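Local coordinates for protein dihydroorotate dehydrogenase (Schistosoma mansoni, PDB 6UY4) that probably catalyses the quinone-dependent oxidation of (S)-dihydroorotate to orotate in pyrimidine synthesis, with flavin mononucleotide as cofactor, at residues 87-92 / 350-355; 130-135 / 357-362; 147-152 / 187-192. All blocks are in the same frame, centred on the assembly; numbering follows the deposited sequence.

How the interactions relate
From the N terminus, residues 87-92 come first and pair with residues 350-355. Interaction 1 thus closes a long loop and joins the first and last strands of the barrel. Residues 130-135 follow, and interaction 2 closes on residues 357-362. It ties the turn after strand 128-131 to helix 355-360, beside the inhibitor pocket. Its segments alternate with those of interaction 1, so the two loops cross. They also touch, through Phe92 against Phe357 and Thr355 against Glu135. Interaction 3 is local by comparison. It joins residues 147-152 and 187-192, on two successive outer helices, and lies within both larger loops. Its centre is about 31 Å from that of interaction 2.

Interaction 1. Residues 87-92 / 350-355; sequences GLAAGF and LVQLYT. With FMN (flavin mononucleotide), chain G.
The parallel pairing of Gly87 and Leu88 with Gln352 and Leu353 closes the TIM barrel, and the loops beyond it line the flavin site. Gly87 N bonds to Val351 O at 2.9 Å, and Leu353 N returns to Gly87 O at 3.2 Å. Ala89 N reaches Leu353 O at 3.0 Å, in a nearly straight bond (171°). Gln352 lays its OE1 beside Ala89 CA, while its NE2 bonds to Glu111 and His109. Tyr354 is wedged between Phe92 and the flavin. Its CG is anti to the backbone N (chi1 -168°), which turns the ring toward the backbone of residues 90-92, with CE1 beside Phe92 N. The edge of Phe92, led by CD2, meets one face of Tyr354 in a T-shaped pair with centroids 5.6 Å apart. The flavin methyl C8M lies over the opposite face. Tyr354 OH makes a weak bond to Gly91 O. Thr355 grips the phosphate twice: its N is 2.9 Å from FMN O3P and its OG1 is 3.1 Å from the same oxygen. This contact therefore gives the phosphate two hydrogen bonds and sets the Tyr354 ring against the dimethylbenzene end; Gly304, Gly333 and Lys241, among others, complete the site.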
loop_
_atom_site.group_PDB
_atom_site.type_symbol
_atom_site.label_atom_id
_atom_site.label_comp_id
_atom_site.label_asym_id
_atom_site.label_seq_id
_atom_site.Cartn_x
_atom_site.Cartn_y
_atom_site.Cartn_z
ATOM N N GLY A 87 -4.732 2.305 -8.331
ATOM C CA GLY A 87 -4.630 3.287 -7.271
ATOM C C GLY A 87 -3.229 3.318 -6.693
ATOM O O GLY A 87 -2.360 2.537 -7.083
ATOM N N LEU A 88 -3.024 4.239 -5.756
ATOM C CA LEU A 88 -1.734 4.407 -5.098
ATOM C C LEU A 88 -1.730 3.649 -3.776
ATOM O O LEU A 88 -2.614 3.849 -2.936
ATOM C CB LEU A 88 -1.424 5.885 -4.862
ATOM C CG LEU A 88 -0.062 6.183 -4.232
ATOM C CD1 LEU A 88 1.061 5.653 -5.109
ATOM C CD2 LEU A 88 0.104 7.672 -3.983
ATOM N N ALA A 89 -0.731 2.791 -3.595
ATOM C CA ALA A 89 -0.641 1.974 -2.396
ATOM C C ALA A 89 -0.304 2.836 -1.180
ATOM O O ALA A 89 0.044 4.016 -1.289
ATOM C CB ALA A 89 0.406 0.875 -2.574
ATOM N N ALA A 90 -0.411 2.224 -0.004
ATOM C CA ALA A 90 -0.132 2.927 1.237
ATOM C C ALA A 90 1.363 3.202 1.377
ATOM O O ALA A 90 2.207 2.552 0.754
ATOM C CB ALA A 90 -0.630 2.118 2.435
ATOM N N GLY A 91 1.683 4.189 2.211
ATOM C CA GLY A 91 3.049 4.547 2.511
ATOM C C GLY A 91 3.554 5.789 1.808
ATOM O O GLY A 91 4.579 6.341 2.220
ATOM N N PHE A 92 2.874 6.237 0.754
ATOM C CA PHE A 92 3.286 7.453 0.063
ATOM C C PHE A 92 2.694 8.683 0.742
ATOM O O PHE A 92 3.426 9.569 1.191
ATOM C CB PHE A 92 2.875 7.389 -1.412
ATOM C CG PHE A 92 3.541 8.426 -2.268
ATOM C CD1 PHE A 92 2.949 9.662 -2.471
ATOM C CD2 PHE A 92 4.765 8.168 -2.864
ATOM C CE1 PHE A 92 3.562 10.619 -3.255
ATOM C CE2 PHE A 92 5.383 9.121 -3.650
ATOM C CZ PHE A 92 4.781 10.349 -3.845
ATOM N N LEU A 350 -8.811 -4.891 -7.766
ATOM C CA LEU A 350 -8.130 -3.608 -7.822
ATOM C C LEU A 350 -6.629 -3.854 -7.824
ATOM O O LEU A 350 -6.157 -4.936 -7.468
ATOM C CB LEU A 350 -8.519 -2.707 -6.642
ATOM C CG LEU A 350 -9.978 -2.254 -6.568
ATOM C CD1 LEU A 350 -10.235 -1.467 -5.292
ATOM C CD2 LEU A 350 -10.343 -1.428 -7.790
ATOM N N VAL A 351 -5.874 -2.835 -8.235
ATOM C CA VAL A 351 -4.419 -2.908 -8.258
ATOM C C VAL A 351 -3.845 -1.606 -7.717
ATOM O O VAL A 351 -4.440 -0.534 -7.861
ATOM C CB VAL A 351 -3.870 -3.199 -9.674
ATOM C CG1 VAL A 351 -4.233 -4.611 -10.112
ATOM C CG2 VAL A 351 -4.383 -2.176 -10.671
ATOM N N GLN A 352 -2.679 -1.711 -7.081
ATOM C CA GLN A 352 -1.992 -0.562 -6.508
ATOM C C GLN A 352 -0.510 -0.638 -6.848
ATOM O O GLN A 352 0.022 -1.704 -7.168
ATOM C CB GLN A 352 -2.179 -0.485 -4.986
ATOM C CG GLN A 352 -3.615 -0.276 -4.536
ATOM C CD GLN A 352 -3.773 -0.356 -3.029
ATOM O OE1 GLN A 352 -2.809 -0.603 -2.304
ATOM N NE2 GLN A 352 -4.994 -0.152 -2.551
ATOM N N LEU A 353 0.153 0.515 -6.771
ATOM C CA LEU A 353 1.572 0.608 -7.080
ATOM C C LEU A 353 2.209 1.661 -6.184
ATOM O O LEU A 353 1.525 2.408 -5.479
ATOM C CB LEU A 353 1.801 0.929 -8.564
ATOM C CG LEU A 353 1.150 2.188 -9.148
ATOM C CD1 LEU A 353 2.058 3.407 -9.019
ATOM C CD2 LEU A 353 0.757 1.964 -10.601
ATOM N N TYR A 354 3.538 1.717 -6.227
ATOM C CA TYR A 354 4.295 2.663 -5.417
ATOM C C TYR A 354 5.650 2.926 -6.059
ATOM O O TYR A 354 5.965 4.065 -6.417
ATOM C CB TYR A 354 4.470 2.126 -3.992
ATOM C CG TYR A 354 4.994 3.123 -2.977
ATOM C CD1 TYR A 354 4.239 3.462 -1.866
ATOM C CD2 TYR A 354 6.248 3.710 -3.117
ATOM C CE1 TYR A 354 4.708 4.358 -0.933
ATOM C CE2 TYR A 354 6.722 4.615 -2.189
ATOM C CZ TYR A 354 5.948 4.935 -1.098
ATOM O OH TYR A 354 6.415 5.833 -0.166
ATOM N N THR A 355 6.459 1.874 -6.201
ATOM C CA THR A 355 7.827 2.047 -6.678
ATOM C C THR A 355 7.859 2.536 -8.119
ATOM O O THR A 355 8.671 3.402 -8.467
ATOM C CB THR A 355 8.598 0.736 -6.537
ATOM O OG1 THR A 355 8.595 0.322 -5.165
ATOM C CG2 THR A 355 10.033 0.911 -7.001
HETATM N N1 FMN G . 2.646 -0.461 3.062
HETATM C C2 FMN G . 1.765 -0.272 4.108
HETATM O O2 FMN G . 0.807 -1.029 4.249
HETATM N N3 FMN G . 1.955 0.766 4.997
HETATM C C4 FMN G . 3.028 1.620 4.846
HETATM O O4 FMN G . 3.197 2.545 5.639
HETATM C C4A FMN G . 3.918 1.434 3.794
HETATM N N5 FMN G . 4.993 2.284 3.639
HETATM C C5A FMN G . 5.873 2.100 2.593
HETATM C C6 FMN G . 6.953 2.963 2.441
HETATM C C7 FMN G . 7.846 2.783 1.392
HETATM C C7M FMN G . 9.011 3.717 1.234
HETATM C C8 FMN G . 7.658 1.739 0.492
HETATM C C8M FMN G . 8.621 1.542 -0.642
HETATM C C9 FMN G . 6.578 0.876 0.646
HETATM C C9A FMN G . 5.681 1.054 1.695
HETATM N N10 FMN G . 4.601 0.202 1.853
HETATM C C10 FMN G . 3.723 0.389 2.902
HETATM C "C1'" FMN G . 4.373 -0.936 0.904
HETATM C "C2'" FMN G . 3.545 -0.480 -0.291
HETATM O "O2'" FMN G . 2.346 0.114 0.155
HETATM C "C3'" FMN G . 3.203 -1.655 -1.196
HETATM O "O3'" FMN G . 2.622 -2.687 -0.429
HETATM C "C4'" FMN G . 4.425 -2.199 -1.928
HETATM O "O4'" FMN G . 5.427 -1.210 -2.033
HETATM C "C5'" FMN G . 4.001 -2.635 -3.320
HETATM O "O5'" FMN G . 5.122 -2.899 -4.125
HETATM P P FMN G . 5.388 -1.964 -5.405
HETATM O O1P FMN G . 6.596 -2.498 -6.134
HETATM O O2P FMN G . 4.178 -1.954 -6.310
HETATM O O3P FMN G . 5.679 -0.565 -4.925
#

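Interaction 2. Residues 130-135 / 357-362; sequences RWTEKE and FVYQGP. With QLA (2-[(4-fluorophenyl)amino]-3-hydroxynaphthalene-1,4-dione), chain B.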
loop_
_atom_site.group_PDB
_atom_site.type_symbol
_atom_site.label_atom_id
_atom_site.label_comp_id
_atom_site.label_asym_id
_atom_site.label_seq_id
_atom_site.Cartn_x
_atom_site.Cartn_y
_atom_site.Cartn_z
ATOM N N ARG A 130 17.439 3.580 -2.956
ATOM C CA ARG A 130 17.051 3.279 -4.327
ATOM C C ARG A 130 17.924 2.167 -4.893
ATOM O O ARG A 130 19.132 2.124 -4.649
ATOM C CB ARG A 130 17.175 4.517 -5.217
ATOM C CG ARG A 130 16.399 5.737 -4.756
ATOM C CD ARG A 130 16.412 6.799 -5.846
ATOM N NE ARG A 130 15.821 8.064 -5.416
ATOM C CZ ARG A 130 16.524 9.134 -5.062
ATOM N NH1 ARG A 130 15.903 10.243 -4.685
ATOM N NH2 ARG A 130 17.850 9.095 -5.087
ATOM N N TRP A 131 17.302 1.273 -5.659
ATOM C CA TRP A 131 18.004 0.254 -6.439
ATOM C C TRP A 131 17.600 0.468 -7.893
ATOM O O TRP A 131 16.793 -0.281 -8.449
ATOM C CB TRP A 131 17.675 -1.163 -5.950
ATOM C CG TRP A 131 18.597 -2.217 -6.493
ATOM C CD1 TRP A 131 19.651 -2.029 -7.339
ATOM C CD2 TRP A 131 18.549 -3.624 -6.221
ATOM N NE1 TRP A 131 20.260 -3.230 -7.612
ATOM C CE2 TRP A 131 19.603 -4.225 -6.938
ATOM C CE3 TRP A 131 17.717 -4.433 -5.441
ATOM C CZ2 TRP A 131 19.846 -5.597 -6.899
ATOM C CZ3 TRP A 131 17.961 -5.795 -5.404
ATOM C CH2 TRP A 131 19.016 -6.362 -6.129
ATOM N N THR A 132 18.173 1.507 -8.507
ATOM C CA THR A 132 17.747 1.924 -9.840
ATOM C C THR A 132 18.075 0.879 -10.901
ATOM O O THR A 132 17.385 0.805 -11.925
ATOM C CB THR A 132 18.397 3.263 -10.195
ATOM O OG1 THR A 132 18.306 4.150 -9.073
ATOM C CG2 THR A 132 17.701 3.901 -11.389
ATOM N N GLU A 133 19.107 0.062 -10.673
ATOM C CA GLU A 133 19.479 -0.952 -11.656
ATOM C C GLU A 133 18.356 -1.953 -11.889
ATOM O O GLU A 133 18.277 -2.557 -12.965
ATOM C CB GLU A 133 20.750 -1.675 -11.206
ATOM N N LYS A 134 17.479 -2.142 -10.903
ATOM C CA LYS A 134 16.354 -3.060 -11.023
ATOM C C LYS A 134 15.009 -2.360 -10.870
ATOM O O LYS A 134 13.980 -3.040 -10.776
ATOM C CB LYS A 134 16.476 -4.188 -9.992
ATOM C CG LYS A 134 17.761 -4.995 -10.097
ATOM N N GLU A 135 14.992 -1.026 -10.857
ATOM C CA GLU A 135 13.778 -0.244 -10.611
ATOM C C GLU A 135 13.097 -0.698 -9.321
ATOM O O GLU A 135 11.896 -0.974 -9.279
ATOM C CB GLU A 135 12.817 -0.322 -11.798
ATOM C CG GLU A 135 13.359 0.281 -13.086
ATOM C CD GLU A 135 12.309 0.360 -14.179
ATOM O OE1 GLU A 135 11.107 0.251 -13.858
ATOM O OE2 GLU A 135 12.686 0.528 -15.359
ATOM N N PHE A 357 5.820 4.451 -9.443
ATOM C CA PHE A 357 5.545 5.882 -9.408
ATOM C C PHE A 357 6.814 6.683 -9.140
ATOM O O PHE A 357 6.927 7.832 -9.580
ATOM C CB PHE A 357 4.482 6.189 -8.354
ATOM C CG PHE A 357 4.121 7.644 -8.258
ATOM C CD1 PHE A 357 4.692 8.451 -7.288
ATOM C CD2 PHE A 357 3.207 8.204 -9.135
ATOM C CE1 PHE A 357 4.362 9.789 -7.197
ATOM C CE2 PHE A 357 2.873 9.543 -9.047
ATOM C CZ PHE A 357 3.451 10.335 -8.076
ATOM N N VAL A 358 7.777 6.094 -8.427
ATOM C CA VAL A 358 9.043 6.775 -8.182
ATOM C C VAL A 358 9.871 6.844 -9.460
ATOM O O VAL A 358 10.482 7.874 -9.767
ATOM C CB VAL A 358 9.812 6.075 -7.045
ATOM C CG1 VAL A 358 11.223 6.629 -6.930
ATOM C CG2 VAL A 358 9.067 6.221 -5.729
ATOM N N TYR A 359 9.890 5.759 -10.232
ATOM C CA TYR A 359 10.736 5.661 -11.414
ATOM C C TYR A 359 10.048 6.103 -12.699
ATOM O O TYR A 359 10.726 6.259 -13.720
ATOM C CB TYR A 359 11.243 4.224 -11.581
ATOM C CG TYR A 359 12.231 3.798 -10.517
ATOM C CD1 TYR A 359 13.559 4.196 -10.578
ATOM C CD2 TYR A 359 11.836 2.994 -9.455
ATOM C CE1 TYR A 359 14.468 3.810 -9.610
ATOM C CE2 TYR A 359 12.739 2.602 -8.483
ATOM C CZ TYR A 359 14.052 3.013 -8.565
ATOM O OH TYR A 359 14.952 2.625 -7.600
ATOM N N GLN A 360 8.729 6.310 -12.688
ATOM C CA GLN A 360 8.020 6.737 -13.885
ATOM C C GLN A 360 7.228 8.027 -13.713
ATOM O O GLN A 360 6.789 8.595 -14.720
ATOM C CB GLN A 360 7.073 5.630 -14.376
ATOM C CG GLN A 360 7.771 4.308 -14.659
ATOM C CD GLN A 360 6.857 3.294 -15.317
ATOM O OE1 GLN A 360 5.796 3.642 -15.833
ATOM N NE2 GLN A 360 7.266 2.030 -15.301
ATOM N N GLY A 361 7.031 8.503 -12.488
ATOM C CA GLY A 361 6.394 9.779 -12.264
ATOM C C GLY A 361 4.881 9.728 -12.336
ATOM O O GLY A 361 4.268 8.656 -12.337
ATOM N N PRO A 362 4.253 10.903 -12.391
ATOM C CA PRO A 362 2.782 10.977 -12.415
ATOM C C PRO A 362 2.153 10.209 -13.562
ATOM O O PRO A 362 1.127 9.543 -13.348
ATOM C CB PRO A 362 2.512 12.486 -12.534
ATOM C CG PRO A 362 3.686 13.115 -11.891
ATOM C CD PRO A 362 4.866 12.231 -12.207
HETATM C C1 QLA B . 9.617 9.245 -3.473
HETATM O O1 QLA B . 8.588 9.164 -2.824
HETATM C C2 QLA B . 9.752 10.351 -4.469
HETATM O O2 QLA B . 8.758 11.227 -4.509
HETATM C C3 QLA B . 10.888 10.414 -5.310
HETATM O O3 QLA B . 13.120 9.666 -5.701
HETATM C C4 QLA B . 9.819 11.635 -7.194
HETATM C C5 QLA B . 8.823 10.714 -7.486
HETATM C C6 QLA B . 7.754 11.061 -8.295
HETATM C C7 QLA B . 7.696 12.336 -8.785
HETATM C C8 QLA B . 8.649 13.277 -8.511
HETATM C C9 QLA B . 9.717 12.922 -7.703
HETATM C C10 QLA B . 12.057 9.504 -5.045
HETATM C C11 QLA B . 11.904 8.424 -4.053
HETATM C C12 QLA B . 12.940 7.517 -3.873
HETATM C C13 QLA B . 12.813 6.494 -2.955
HETATM C C14 QLA B . 11.650 6.367 -2.206
HETATM C C15 QLA B . 10.615 7.262 -2.375
HETATM C C16 QLA B . 10.733 8.294 -3.301
HETATM F F1 QLA B . 6.646 12.681 -9.578
HETATM N N1 QLA B . 10.907 11.274 -6.350
#
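Tyr359 leaves helix 355-360 and reaches across to the strand end and turn at residues 130-135, beside the pocket that holds the inhibitor QLA. Its CB points toward that segment. CG stands anti to the carbonyl carbon (chi1 -69°), which lays one face of the ring on Glu135 and turns its CE1 edge to Thr132. Glu135 CA sits over that face in a CH-pi contact. Glu135 CA is 3.9 Å from the centroid of the Tyr359 ring and 17° off the ring normal. CD2 and CE2 of the ring lie against this part of the Glu135 backbone. At the other edge, Tyr359 CE1 meets Thr132 CG2 at 3.7 Å, and Thr132 OG1 lies in the ring plane. At the tip, Tyr359 OH is 3.3 Å from Trp131 N. The hydroxyl is hydrogen-bonded to Ala136 O, just after the turn, which gives this buried polar end a partner.

Arg130 carries on from there toward the ligand. Its chain is extended from CG to NE, and the edge of the guanidinium faces the carbonyl oxygen O3 of QLA. Two hydrogen bonds grip this one oxygen: Arg130 NE is 3.2 Å and Arg130 NH1 is 3.0 Å from QLA O3. NH1 also bonds to Val43 O. From the helix, Val358 presses its CG1 on QLA C11 at 3.5 Å and its CG2 on the same fused ring system. Pro362 CD lies near the fluorine, F1. Residues 132-135 form the turn between antiparallel strands 128-131 and 136-139. Helix 29-42 packs on Arg130, Thr132 and Tyr359 through Arg40, and His50 and Ser53 of helix 46-58 complete the polar grip on QLA.

Interaction 3. Residues 147-152 / 187-192; sequences GHDAVY and VRKFGE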
loop_
_atom_site.group_PDB
_atom_site.type_symbol
_atom_site.label_atom_id
_atom_site.label_comp_id
_atom_site.label_asym_id
_atom_site.label_seq_id
_atom_site.Cartn_x
_atom_site.Cartn_y
_atom_site.Cartn_z
ATOM N N GLY A 147 0.050 10.578 13.730
ATOM C CA GLY A 147 -0.964 10.236 14.703
ATOM C C GLY A 147 -2.364 10.252 14.113
ATOM O O GLY A 147 -2.607 10.716 12.996
ATOM N N HIS A 148 -3.305 9.725 14.900
ATOM C CA HIS A 148 -4.695 9.661 14.457
ATOM C C HIS A 148 -5.279 11.055 14.264
ATOM O O HIS A 148 -5.908 11.340 13.239
ATOM C CB HIS A 148 -5.533 8.871 15.461
ATOM C CG HIS A 148 -5.427 7.387 15.306
ATOM N ND1 HIS A 148 -4.667 6.794 14.322
ATOM C CD2 HIS A 148 -5.988 6.376 16.010
ATOM C CE1 HIS A 148 -4.762 5.481 14.426
ATOM N NE2 HIS A 148 -5.558 5.200 15.443
ATOM N N ASP A 149 -5.070 11.942 15.239
ATOM C CA ASP A 149 -5.750 13.234 15.230
ATOM C C ASP A 149 -5.269 14.119 14.087
ATOM O O ASP A 149 -6.080 14.776 13.422
ATOM C CB ASP A 149 -5.549 13.934 16.573
ATOM C CG ASP A 149 -6.098 13.131 17.736
ATOM O OD1 ASP A 149 -6.603 12.014 17.501
ATOM O OD2 ASP A 149 -6.026 13.619 18.883
ATOM N N ALA A 150 -3.957 14.157 13.844
ATOM C CA ALA A 150 -3.429 15.023 12.793
ATOM C C ALA A 150 -3.898 14.573 11.415
ATOM O O ALA A 150 -4.254 15.402 10.571
ATOM C CB ALA A 150 -1.902 15.058 12.858
ATOM N N VAL A 151 -3.912 13.260 11.171
ATOM C CA VAL A 151 -4.349 12.758 9.872
ATOM C C VAL A 151 -5.864 12.850 9.737
ATOM O O VAL A 151 -6.382 13.098 8.641
ATOM C CB VAL A 151 -3.845 11.318 9.663
ATOM C CG1 VAL A 151 -4.251 10.799 8.291
ATOM C CG2 VAL A 151 -2.334 11.259 9.827
ATOM N N TYR A 152 -6.599 12.662 10.837
ATOM C CA TYR A 152 -8.054 12.750 10.778
ATOM C C TYR A 152 -8.523 14.166 10.466
ATOM O O TYR A 152 -9.552 14.343 9.805
ATOM C CB TYR A 152 -8.666 12.265 12.094
ATOM C CG TYR A 152 -10.160 12.466 12.191
ATOM C CD1 TYR A 152 -11.040 11.591 11.568
ATOM C CD2 TYR A 152 -10.692 13.528 12.911
ATOM C CE1 TYR A 152 -12.408 11.772 11.655
ATOM C CE2 TYR A 152 -12.057 13.716 13.004
ATOM C CZ TYR A 152 -12.910 12.834 12.375
ATOM O OH TYR A 152 -14.271 13.017 12.465
ATOM N N VAL A 187 -10.000 1.926 13.753
ATOM C CA VAL A 187 -11.281 1.631 13.113
ATOM C C VAL A 187 -12.350 2.602 13.596
ATOM O O VAL A 187 -13.179 3.079 12.812
ATOM C CB VAL A 187 -11.688 0.168 13.371
ATOM C CG1 VAL A 187 -13.071 -0.106 12.802
ATOM C CG2 VAL A 187 -10.671 -0.783 12.767
ATOM N N ARG A 188 -12.341 2.920 14.892
ATOM C CA ARG A 188 -13.320 3.863 15.423
ATOM C C ARG A 188 -13.012 5.294 15.002
ATOM O O ARG A 188 -13.926 6.120 14.905
ATOM C CB ARG A 188 -13.377 3.755 16.948
ATOM N N LYS A 189 -11.741 5.605 14.740
ATOM C CA LYS A 189 -11.356 6.977 14.425
ATOM C C LYS A 189 -11.673 7.339 12.978
ATOM O O LYS A 189 -12.195 8.428 12.710
ATOM C CB LYS A 189 -9.867 7.182 14.705
ATOM C CG LYS A 189 -9.396 8.623 14.580
ATOM C CD LYS A 189 -9.920 9.476 15.724
ATOM C CE LYS A 189 -9.348 10.885 15.673
ATOM N NZ LYS A 189 -9.761 11.695 16.853
ATOM N N PHE A 190 -11.365 6.449 12.035
ATOM C CA PHE A 190 -11.512 6.738 10.615
ATOM C C PHE A 190 -12.664 5.989 9.959
ATOM O O PHE A 190 -12.877 6.149 8.753
ATOM C CB PHE A 190 -10.208 6.412 9.876
ATOM C CG PHE A 190 -9.018 7.173 10.381
ATOM C CD1 PHE A 190 -8.779 8.470 9.959
ATOM C CD2 PHE A 190 -8.135 6.589 11.274
ATOM C CE1 PHE A 190 -7.683 9.172 10.422
ATOM C CE2 PHE A 190 -7.035 7.286 11.740
ATOM C CZ PHE A 190 -6.809 8.580 11.312
ATOM N N GLY A 191 -13.413 5.182 10.713
ATOM C CA GLY A 191 -14.469 4.382 10.118
ATOM C C GLY A 191 -15.612 5.186 9.534
ATOM O O GLY A 191 -16.340 4.675 8.675
ATOM N N GLU A 192 -15.787 6.431 9.974
ATOM C CA GLU A 192 -16.889 7.255 9.492
ATOM C C GLU A 192 -16.529 8.077 8.262
ATOM O O GLU A 192 -17.419 8.413 7.473
ATOM C CB GLU A 192 -17.372 8.190 10.605
ATOM C CG GLU A 192 -17.927 7.478 11.828
ATOM C CD GLU A 192 -19.288 6.858 11.580
ATOM O OE1 GLU A 192 -19.928 7.207 10.564
ATOM O OE2 GLU A 192 -19.719 6.022 12.400
#
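Phe190 lies at the centre of this contact, with His148 and Tyr152 of the other helix around it. Its CE2 corner points at the face of the His148 ring. The pair is T-shaped, with planes at 88° and centroids 5.3 Å apart. His148 ND1 lies at the edge of the Phe190 ring, in its plane, 3.5 Å from Phe190 CE2. His148 O, near Phe190 CZ, accepts the helical bond from Tyr152 N. Phe190 CE1 packs on Tyr152 CB at 3.7 Å, and the two side chains run alongside each other, pointing opposite ways. Val151 CG1 adds a looser apolar touch at 4.4 Å from Phe190 CE1.

Lys189 covers the outer side of the contact. Its CB points toward the other helix, and its chain bends at chi2 (71°). Lys189 CG then passes His148 CB at 4.0 Å, and Lys189 CE reaches Tyr152 CB at 3.9 Å. The ammonium ends at Asp149. Lys189 NZ is 3.2 Å from Asp149 OD1, a salt bridge with a weak hydrogen bond.

The next shell is the barrel wall. Val115 of strand 109-115, Val168 and Leu170 of strand 165-170, and Leu197 of strand 196-200 all touch Phe190. Val151 packs on Val112 and Val115, and His148 is also fixed by a backbone bond to Pro117. Helices 147-153 and 179-190 precede and follow strand 165-170, so they are successive outer helices of the barrel. The buried side chains of His148, Val151 and Phe190 fill the inner side of their interface. The salt bridge lies at the rim, where its weak bond would probably be open to competition from solvent.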